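Local coordinates for cellulose-binding protein (Saccharophagus degradans, PDB 2YHG), which is of uncertain function but probably takes part in carbohydrate metabolism, this metal-binding part of it containing a domain related to the nucleoside hydrolases, at residues L47-Q50 with L51-N55; S282-S285 with G286-V290; F315-R318 with M319-I323. All coordinates share one frame; numbering follows the deposited sequence.

Contacts 1, 2 and 3 follow one another along the chain without nesting or crossing, and each is local, joining residues mostly three or four apart. Contact 1 (47-55) is the last turn of helix 42-52 and the start of the path to strand 58-64. Contact 2 (282-290) is a turn between strands 273-276 and 295-298, with its centre about 32 Å from that of contact 1. Contact 3 (315-323) lies in the C-terminal part of helix 308-323. It returns to contact 1: Arg318 NH1 is 2.8 Å from Asn55 OD1 and 3.0 Å from Val52 O, probable hydrogen bonds tying helix 308-323 to the end of helix 42-52 and the residues just after it. Contact 2 touches neither.

Contact 1: residues L47-Q50 with L51-N55; sequences LVRQ and LVMAN
Leu47 O receives the amide of Leu51 at 2.9 Å (N to O), the shortest sound hydrogen bond here, with an N-H...O angle of 155°. Besides this amide, Leu51 CG presses on the same oxygen at 3.2 Å, because the side chain leaves beside its backbone N (chi1 -68°) and leans back down the helix. The two leucines then meet obliquely, Leu47 CD1 lying 4.0 Å from Leu51 CG, and Val79, Ile82 and Tyr86 of helix 77-93 cover this apolar side. The helix belongs to the beta-alpha-beta unit of strand 30-35, helix 42-52 and strand 58-64, built on the parallel sheet of the nucleoside hydrolase-like domain, and its closing turn is recorded in the hydrogen bonding. Val52 N still donates to Val48 O in the regular alpha-helical i+4 to i manner. Met53 N, by contrast, divides between Arg49 O and Gln50 O, 3.1 Å from each and weakly bonded to both, after which Ala54 N donates to Leu51 O as a 3-10 segment begins. On another side of the helix, Arg49 and Met53 run side by side in the same direction, Met53 SD resting 3.7 Å from Arg49 CG. Beyond that aliphatic stem, Arg49 NE forms a salt bridge with Glu242. The Gln50 side chain bends at chi2, placing NE2 4.2 Å from Ala54 CA, while OE1 is hydrogen-bonded to His33.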
ATOM      1  N   LEU A  47      -3.980  -7.609   8.639  1.00  6.44           N
ATOM      2  CA  LEU A  47      -5.266  -6.948   8.736  1.00  6.59           C
ATOM      3  C   LEU A  47      -5.321  -6.031   9.955  1.00  6.71           C
ATOM      4  O   LEU A  47      -5.879  -4.937   9.862  1.00  7.46           O
ATOM      5  CB  LEU A  47      -6.395  -7.953   8.721  1.00  7.29           C
ATOM      6  CG  LEU A  47      -7.793  -7.314   8.750  1.00  8.34           C
ATOM      7  CD1 LEU A  47      -8.005  -6.340   7.594  1.00  9.49           C
ATOM      8  CD2 LEU A  47      -8.875  -8.402   8.774  1.00  9.79           C
ATOM      9  N   VAL A  48      -4.746  -6.446  11.083  1.00  7.04           N
ATOM     10  CA  VAL A  48      -4.722  -5.563  12.248  1.00  7.41           C
ATOM     11  C   VAL A  48      -4.003  -4.254  11.922  1.00  7.46           C
ATOM     12  O   VAL A  48      -4.510  -3.173  12.238  1.00  7.98           O
ATOM     13  CB  VAL A  48      -4.092  -6.284  13.454  1.00  7.74           C
ATOM     14  CG1 VAL A  48      -3.827  -5.269  14.590  1.00  9.11           C
ATOM     15  CG2 VAL A  48      -5.011  -7.423  13.942  1.00  8.98           C
ATOM     16  N   ARG A  49      -2.833  -4.338  11.297  1.00  7.26           N
ATOM     17  CA  ARG A  49      -2.126  -3.110  10.939  1.00  7.45           C
ATOM     18  C   ARG A  49      -2.947  -2.261   9.974  1.00  7.36           C
ATOM     19  O   ARG A  49      -3.083  -1.042  10.154  1.00  7.90           O
ATOM     20  CB  ARG A  49      -0.748  -3.383  10.351  1.00  7.42           C
ATOM     21  CG  ARG A  49       0.024  -2.085  10.137  1.00  7.59           C
ATOM     22  CD  ARG A  49       1.241  -2.210   9.261  1.00  7.44           C
ATOM     23  NE  ARG A  49       2.212  -3.188   9.782  1.00  7.54           N
ATOM     24  CZ  ARG A  49       3.352  -2.921  10.396  1.00  7.03           C
ATOM     25  NH1 ARG A  49       3.830  -1.694  10.490  1.00  7.89           N
ATOM     26  NH2 ARG A  49       4.063  -3.930  10.868  1.00  7.66           N
ATOM     27  N   GLN A  50      -3.538  -2.887   8.958  1.00  7.25           N
ATOM     28  CA  GLN A  50      -4.340  -2.122   8.010  1.00  7.49           C
ATOM     29  C   GLN A  50      -5.472  -1.407   8.761  1.00  7.54           C
ATOM     30  O   GLN A  50      -5.798  -0.244   8.441  1.00  7.85           O
ATOM     31  CB  GLN A  50      -4.895  -3.010   6.912  1.00  7.22           C
ATOM     32  CG  GLN A  50      -5.941  -2.382   6.002  1.00  7.49           C
ATOM     33  CD  GLN A  50      -5.437  -1.257   5.113  1.00  7.52           C
ATOM     34  OE1 GLN A  50      -5.203  -1.474   3.920  1.00  7.89           O
ATOM     35  NE2 GLN A  50      -5.280  -0.068   5.669  1.00  7.91           N
ATOM     36  N   LEU A  51      -6.103  -2.063   9.705  1.00  7.57           N
ATOM     37  CA  LEU A  51      -7.230  -1.437  10.403  1.00  7.99           C
ATOM     38  C   LEU A  51      -6.826  -0.216  11.208  1.00  8.29           C
ATOM     39  O   LEU A  51      -7.541   0.780  11.186  1.00  9.03           O
ATOM     40  CB  LEU A  51      -7.988  -2.459  11.224  1.00  8.86           C
ATOM     41  CG  LEU A  51      -8.743  -3.501  10.385  1.00  8.79           C
ATOM     42  CD1 LEU A  51      -9.278  -4.563  11.337  1.00 13.16           C
ATOM     43  CD2 LEU A  51      -9.841  -2.890   9.597  1.00 14.70           C
ATOM     44  N   VAL A  52      -5.705  -0.263  11.903  1.00  8.16           N
ATOM     45  CA  VAL A  52      -5.288   0.919  12.677  1.00  8.51           C
ATOM     46  C   VAL A  52      -4.694   2.010  11.794  1.00  8.50           C
ATOM     47  O   VAL A  52      -4.502   3.131  12.256  1.00  8.99           O
ATOM     48  CB  VAL A  52      -4.380   0.577  13.876  1.00  8.82           C
ATOM     49  CG1 VAL A  52      -5.075  -0.376  14.834  1.00 10.08           C
ATOM     50  CG2 VAL A  52      -3.002   0.071  13.441  1.00  9.75           C
ATOM     51  N   MET A  53      -4.450   1.689  10.528  1.00  8.50           N
ATOM     52  CA  MET A  53      -4.064   2.646   9.481  1.00  8.73           C
ATOM     53  C   MET A  53      -5.259   3.074   8.618  1.00  9.25           C
ATOM     54  O   MET A  53      -5.064   3.837   7.676  1.00  9.68           O
ATOM     55  CB  MET A  53      -2.957   2.024   8.558  1.00  8.87           C
ATOM     56  CG  MET A  53      -1.632   1.773   9.285  1.00  9.26           C
ATOM     57  SD  MET A  53      -0.357   1.081   8.234  1.00 10.25           S
ATOM     58  CE  MET A  53       0.069   2.519   7.263  1.00 11.12           C
ATOM     59  N   ALA A  54      -6.454   2.580   8.903  1.00  8.85           N
ATOM     60  CA  ALA A  54      -7.535   2.656   7.914  1.00  9.75           C
ATOM     61  C   ALA A  54      -8.031   4.072   7.655  1.00  9.24           C
ATOM     62  O   ALA A  54      -8.641   4.346   6.639  1.00 10.75           O
ATOM     63  CB  ALA A  54      -8.692   1.739   8.284  1.00 10.72           C
ATOM     64  N   ASN A  55      -7.795   4.990   8.586  1.00  9.72           N
ATOM     65  CA  ASN A  55      -8.132   6.387   8.362  1.00 10.23           C
ATOM     66  C   ASN A  55      -7.380   6.999   7.170  1.00 10.40           C
ATOM     67  O   ASN A  55      -7.792   8.035   6.650  1.00 11.63           O
ATOM     68  CB  ASN A  55      -7.812   7.222   9.614  1.00 10.50           C
ATOM     69  CG  ASN A  55      -6.320   7.349   9.827  1.00 10.96           C
ATOM     70  OD1 ASN A  55      -5.645   6.338  10.061  1.00 11.26           O
ATOM     71  ND2 ASN A  55      -5.785   8.569   9.712  1.00 13.04           N
TER

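Contact 2: residues S282-S285 with G286-V290; sequences SCMS and GEDAV
Glu287 N donates to Met284 O at 3.1 Å, with an N-H...O angle of 160°, closing a beta turn. The backbone angles of Ser285 and Gly286 identify it as type II, Gly286 having the positive phi (85°) usual at its third position. A 3-10 turn comes just before, with Ser285 N donating to Ser282 O, and the Cys283-Cys68 disulfide ties the segment covalently to a distant part of the chain.

Packing is tight round the buried Met284. With CG between backbone N and carbonyl carbon (chi1 60°) and a bend at chi3, Met284 brings CE against Asp288 OD1 at 3.5 Å, the two side chains crossing nearly at right angles. Arg206 and Thr193 hold that carboxylate oxygen. A water on this side gives hydrogens to Met284 O and, at 2.6 Å, to Asp288 OD2, and accepts a hydrogen bond from Asp288 N. Glu287 OE1 lies 3.6 Å from Met284 CB and is hydrogen-bonded by Tyr117 and Asn190.

The outer side is looser and wetter. Ser285 and Gly286 are exposed, and Glu287 OE2 meets 282-285 through water: one molecule links it to Ser285 O, another donates to Cys283 O at 2.7 Å.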
ATOM      1  N   SER A 282       6.387 -21.769  -4.377  1.00  7.31           N
ATOM      2  CA  SER A 282       6.615 -23.181  -4.682  1.00  8.73           C
ATOM      3  C   SER A 282       5.332 -23.994  -4.742  1.00  8.72           C
ATOM      4  O   SER A 282       5.283 -24.971  -5.489  1.00 10.03           O
ATOM      5  CB  SER A 282       7.547 -23.794  -3.657  1.00  9.55           C
ATOM      6  OG  SER A 282       6.953 -23.798  -2.381  1.00 11.07           O
ATOM      7  N   CYS A 283       4.268 -23.545  -4.072  1.00  8.23           N
ATOM      8  CA  CYS A 283       3.002 -24.231  -4.094  1.00  8.47           C
ATOM      9  C   CYS A 283       2.244 -24.089  -5.401  1.00  8.06           C
ATOM     10  O   CYS A 283       1.220 -24.758  -5.560  1.00  9.45           O
ATOM     11  CB  CYS A 283       2.120 -23.827  -2.906  1.00  9.50           C
ATOM     12  SG  CYS A 283       1.745 -22.028  -2.649  0.70  7.89           S
ATOM     13  N   MET A 284       2.792 -23.325  -6.354  1.00  7.66           N
ATOM     14  CA  MET A 284       2.242 -23.260  -7.689  1.00  7.40           C
ATOM     15  C   MET A 284       3.316 -23.526  -8.755  1.00  8.23           C
ATOM     16  O   MET A 284       3.174 -23.112  -9.910  1.00  8.37           O
ATOM     17  CB  MET A 284       1.513 -21.939  -7.965  1.00  8.18           C
ATOM     18  CG  MET A 284       2.354 -20.692  -7.845  1.00  7.74           C
ATOM     19  SD  MET A 284       1.509 -19.198  -8.373  1.00  7.89           S
ATOM     20  CE  MET A 284       1.256 -19.588 -10.123  1.00  8.23           C
ATOM     21  N   SER A 285       4.304 -24.332  -8.400  1.00  9.38           N
ATOM     22  CA  SER A 285       5.357 -24.644  -9.331  1.00  9.70           C
ATOM     23  C   SER A 285       4.815 -25.222 -10.637  1.00  8.66           C
ATOM     24  O   SER A 285       3.902 -26.019 -10.657  1.00 11.08           O
ATOM     25  CB  SER A 285       6.337 -25.599  -8.682  1.00 12.94           C
ATOM     26  OG  SER A 285       5.683 -26.761  -8.288  1.00 18.69           O
ATOM     27  N   GLY A 286       5.401 -24.766 -11.731  1.00  9.17           N
ATOM     28  CA  GLY A 286       5.034 -25.263 -13.054  1.00  8.81           C
ATOM     29  C   GLY A 286       3.835 -24.559 -13.667  1.00  8.03           C
ATOM     30  O   GLY A 286       3.596 -24.724 -14.861  1.00  9.92           O
ATOM     31  N   GLU A 287       3.024 -23.853 -12.868  1.00  7.46           N
ATOM     32  CA  GLU A 287       1.764 -23.298 -13.352  1.00  7.55           C
ATOM     33  C   GLU A 287       1.962 -22.005 -14.120  1.00  7.64           C
ATOM     34  O   GLU A 287       1.189 -21.730 -15.035  1.00 10.24           O
ATOM     35  CB  GLU A 287       0.805 -23.093 -12.209  1.00  7.94           C
ATOM     36  CG  GLU A 287       0.400 -24.389 -11.523  1.00  8.73           C
ATOM     37  CD  GLU A 287      -0.506 -24.206 -10.352  1.00  9.05           C
ATOM     38  OE1 GLU A 287      -1.113 -23.128 -10.184  1.00  9.64           O
ATOM     39  OE2 GLU A 287      -0.643 -25.166  -9.564  1.00 12.86           O
ATOM     40  N   ASP A 288       2.930 -21.180 -13.742  1.00  6.25           N
ATOM     41  CA  ASP A 288       3.120 -19.911 -14.440  1.00  6.66           C
ATOM     42  C   ASP A 288       3.560 -20.129 -15.898  1.00  6.19           C
ATOM     43  O   ASP A 288       3.197 -19.332 -16.769  1.00  6.48           O
ATOM     44  CB  ASP A 288       4.246 -19.088 -13.792  1.00  6.47           C
ATOM     45  CG  ASP A 288       3.912 -18.477 -12.420  1.00  6.53           C
ATOM     46  OD1 ASP A 288       3.018 -17.612 -12.338  1.00  7.60           O
ATOM     47  OD2 ASP A 288       4.624 -18.844 -11.459  1.00  7.59           O
ATOM     48  N   ALA A 289       4.375 -21.143 -16.149  1.00  6.88           N
ATOM     49  CA  ALA A 289       5.081 -21.263 -17.403  1.00  6.54           C
ATOM     50  C   ALA A 289       4.143 -21.387 -18.592  1.00  6.46           C
ATOM     51  O   ALA A 289       4.519 -21.016 -19.723  1.00  6.98           O
ATOM     52  CB  ALA A 289       6.043 -22.452 -17.378  1.00  8.44           C
ATOM     53  N   VAL A 290       2.946 -21.921 -18.386  1.00  6.40           N
ATOM     54  CA  VAL A 290       2.017 -22.077 -19.495  1.00  6.16           C
ATOM     55  C   VAL A 290       1.577 -20.729 -20.068  1.00  6.21           C
ATOM     56  O   VAL A 290       1.122 -20.684 -21.212  1.00  7.16           O
ATOM     57  CB  VAL A 290       0.806 -22.943 -19.137  1.00  7.03           C
ATOM     58  CG1 VAL A 290       1.256 -24.304 -18.627  1.00  8.32           C
ATOM     59  CG2 VAL A 290      -0.146 -22.215 -18.172  1.00  8.01           C
TER
HETATM   60  O   HOH W   1      -1.064 -25.324  -6.908  1.00 12.40           O
HETATM   61  O   HOH W   2       4.909 -21.470 -11.480  1.00 10.14           O
HETATM   62  O   HOH W   3       1.646 -26.924  -9.068  1.00 23.54           O

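Contact 3: residues F315-R318 with M319-I323; sequences FQAR and MDWAI. With ZN (zinc ion), chain I.
Arg318 lies alongside Trp321, both side chains pointing the same way, and covers part of one indole face. Arg318 CG stands 4.1 Å from the centroid of the Trp321 six-membered ring, 8° off the ring normal, which makes a CH-pi contact. Farther out Arg318 NH1 comes to 3.4 Å from Trp321 CZ3, with the guanidinium plane turned 55° from the indole. The reach depends on a chain extended from CG to NE; beyond it, NE is salt-bridged to Asp314 and NH2 to Glu56. Trp321 NE1 is hydrogen-bonded to Asn331 O, and His96 and His332 stack on the indole.

Both belong to helix 308-323, whose i+4 to i bonding includes Trp321 N to Ala317 O at 2.9 Å. On another side of it, Asp320 OD1 binds the zinc ion at 2.1 Å, and His227 is a further ligand. Three waters also bind the zinc, among six ligand atoms in all, two of them positioned by Gln316 from the second shell. One donates to Asp320 OD2 at 2.6 Å and accepts from Gln316 NE2; another donates to Gln316 O at 2.8 Å.

Phe315 and Met319 form a Met-aromatic contact: Met319 SD is 3.8 Å from Phe315 CE1 and oblique to the ring, 57° off its normal. The pair touches helix 217-225 through Tyr219 and Ile224, and Val52 of helix 42-52, while Trp321 and Ala322 rest on Leu93 of helix 77-93.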
ATOM      1  N   PHE A 315       3.221   2.165  13.358  1.00  8.19           N
ATOM      2  CA  PHE A 315       2.336   1.141  13.896  1.00  8.26           C
ATOM      3  C   PHE A 315       2.326   1.219  15.429  1.00  8.50           C
ATOM      4  O   PHE A 315       1.298   1.058  16.049  1.00  9.11           O
ATOM      5  CB  PHE A 315       2.795  -0.210  13.373  1.00  8.04           C
ATOM      6  CG  PHE A 315       1.876  -1.396  13.659  1.00  7.70           C
ATOM      7  CD1 PHE A 315       0.546  -1.283  13.905  1.00  8.06           C
ATOM      8  CD2 PHE A 315       2.393  -2.671  13.553  1.00  8.32           C
ATOM      9  CE1 PHE A 315      -0.249  -2.407  14.071  1.00  8.40           C
ATOM     10  CE2 PHE A 315       1.601  -3.802  13.686  1.00  8.24           C
ATOM     11  CZ  PHE A 315       0.276  -3.669  13.952  1.00  7.95           C
ATOM     12  N   GLN A 316       3.483   1.447  16.026  1.00  8.89           N
ATOM     13  CA  GLN A 316       3.574   1.626  17.489  1.00  9.14           C
ATOM     14  C   GLN A 316       2.624   2.721  17.956  1.00  9.40           C
ATOM     15  O   GLN A 316       1.854   2.527  18.914  1.00 10.07           O
ATOM     16  CB  GLN A 316       5.005   1.892  17.892  1.00 10.09           C
ATOM     17  CG  GLN A 316       5.165   2.192  19.364  1.00 10.39           C
ATOM     18  CD  GLN A 316       6.552   2.603  19.787  1.00 11.61           C
ATOM     19  OE1 GLN A 316       7.539   2.390  19.091  1.00 12.51           O
ATOM     20  NE2 GLN A 316       6.636   3.199  20.973  1.00 13.08           N
ATOM     21  N   ALA A 317       2.685   3.896  17.330  1.00  9.24           N
ATOM     22  CA  ALA A 317       1.827   5.006  17.725  1.00  9.67           C
ATOM     23  C   ALA A 317       0.378   4.678  17.511  1.00  9.67           C
ATOM     24  O   ALA A 317      -0.460   5.020  18.353  1.00 10.30           O
ATOM     25  CB  ALA A 317       2.205   6.265  16.960  1.00 10.57           C
ATOM     26  N   ARG A 318       0.045   4.003  16.402  1.00  9.00           N
ATOM     27  CA  ARG A 318      -1.359   3.701  16.141  1.00  9.65           C
ATOM     28  C   ARG A 318      -1.947   2.695  17.132  1.00  9.49           C
ATOM     29  O   ARG A 318      -3.133   2.769  17.439  1.00 10.08           O
ATOM     30  CB  ARG A 318      -1.536   3.260  14.693  1.00  9.51           C
ATOM     31  CG  ARG A 318      -1.295   4.364  13.706  1.00  8.99           C
ATOM     32  CD  ARG A 318      -1.221   3.849  12.287  1.00  9.19           C
ATOM     33  NE  ARG A 318      -0.998   4.905  11.306  1.00  9.91           N
ATOM     34  CZ  ARG A 318      -1.918   5.736  10.869  1.00  9.45           C
ATOM     35  NH1 ARG A 318      -3.190   5.571  11.175  1.00  9.61           N
ATOM     36  NH2 ARG A 318      -1.549   6.727  10.078  1.00 10.91           N
ATOM     37  N   MET A 319      -1.140   1.773  17.628  1.00  9.23           N
ATOM     38  CA  MET A 319      -1.611   0.902  18.689  1.00  9.38           C
ATOM     39  C   MET A 319      -1.787   1.643  20.010  1.00 10.34           C
ATOM     40  O   MET A 319      -2.626   1.257  20.828  1.00 11.60           O
ATOM     41  CB  MET A 319      -0.706  -0.302  18.863  1.00  9.83           C
ATOM     42  CG  MET A 319      -0.727  -1.251  17.666  1.00 10.13           C
ATOM     43  SD  MET A 319      -2.361  -1.859  17.184  1.00 10.44           S
ATOM     44  CE  MET A 319      -2.815  -2.731  18.660  1.00 11.93           C
ATOM     45  N   ASP A 320      -1.062   2.740  20.210  1.00 10.15           N
ATOM     46  CA  ASP A 320      -1.369   3.672  21.291  1.00 10.62           C
ATOM     47  C   ASP A 320      -2.691   4.360  21.070  1.00 11.53           C
ATOM     48  O   ASP A 320      -3.472   4.487  22.019  1.00 12.56           O
ATOM     49  CB  ASP A 320      -0.240   4.679  21.455  1.00 12.02           C
ATOM     50  CG  ASP A 320       1.078   4.032  21.841  1.00 12.34           C
ATOM     51  OD1 ASP A 320       1.073   2.848  22.309  1.00 14.84           O
ATOM     52  OD2 ASP A 320       2.127   4.712  21.694  1.00 13.65           O
ATOM     53  N   TRP A 321      -2.958   4.815  19.852  1.00 10.72           N
ATOM     54  CA  TRP A 321      -4.258   5.374  19.549  1.00 11.53           C
ATOM     55  C   TRP A 321      -5.366   4.418  19.974  1.00 11.29           C
ATOM     56  O   TRP A 321      -6.404   4.834  20.481  1.00 13.68           O
ATOM     57  CB  TRP A 321      -4.423   5.695  18.071  1.00 10.96           C
ATOM     58  CG  TRP A 321      -3.529   6.699  17.485  1.00 10.41           C
ATOM     59  CD1 TRP A 321      -2.479   7.341  18.063  1.00 11.13           C
ATOM     60  CD2 TRP A 321      -3.542   7.102  16.124  1.00 10.13           C
ATOM     61  NE1 TRP A 321      -1.844   8.125  17.145  1.00 11.16           N
ATOM     62  CE2 TRP A 321      -2.476   8.006  15.942  1.00 11.00           C
ATOM     63  CE3 TRP A 321      -4.369   6.805  15.054  1.00 10.43           C
ATOM     64  CZ2 TRP A 321      -2.227   8.644  14.721  1.00 12.08           C
ATOM     65  CZ3 TRP A 321      -4.130   7.441  13.834  1.00 11.25           C
ATOM     66  CH2 TRP A 321      -3.078   8.337  13.683  1.00 11.24           C
ATOM     67  N   ALA A 322      -5.170   3.129  19.695  1.00 11.84           N
ATOM     68  CA  ALA A 322      -6.189   2.125  19.942  1.00 11.76           C
ATOM     69  C   ALA A 322      -6.557   1.991  21.418  1.00 12.45           C
ATOM     70  O   ALA A 322      -7.682   1.621  21.723  1.00 14.53           O
ATOM     71  CB  ALA A 322      -5.727   0.772  19.397  1.00 12.18           C
ATOM     72  N   ILE A 323      -5.604   2.263  22.305  1.00 12.60           N
ATOM     73  CA  ILE A 323      -5.844   2.076  23.732  1.00 13.01           C
ATOM     74  C   ILE A 323      -5.944   3.350  24.568  1.00 14.09           C
ATOM     75  O   ILE A 323      -6.257   3.267  25.741  1.00 18.10           O
ATOM     76  CB  ILE A 323      -4.823   1.108  24.354  1.00 14.21           C
ATOM     77  CG1 ILE A 323      -3.430   1.698  24.396  1.00 15.08           C
ATOM     78  CG2 ILE A 323      -4.865  -0.264  23.663  1.00 15.41           C
ATOM     79  CD1 ILE A 323      -2.472   0.891  25.212  1.00 17.37           C
TER
HETATM   80 ZN    ZN I1941       2.576   1.571  22.903  0.60 10.82          ZN
HETATM   81  O   HOH W   4       3.991   3.097  22.517  1.00 15.35           O
HETATM   82  O   HOH W   5       2.699   0.835  20.958  1.00 11.49           O
HETATM   83  O   HOH W   6       4.226   0.489  23.513  1.00 16.35           O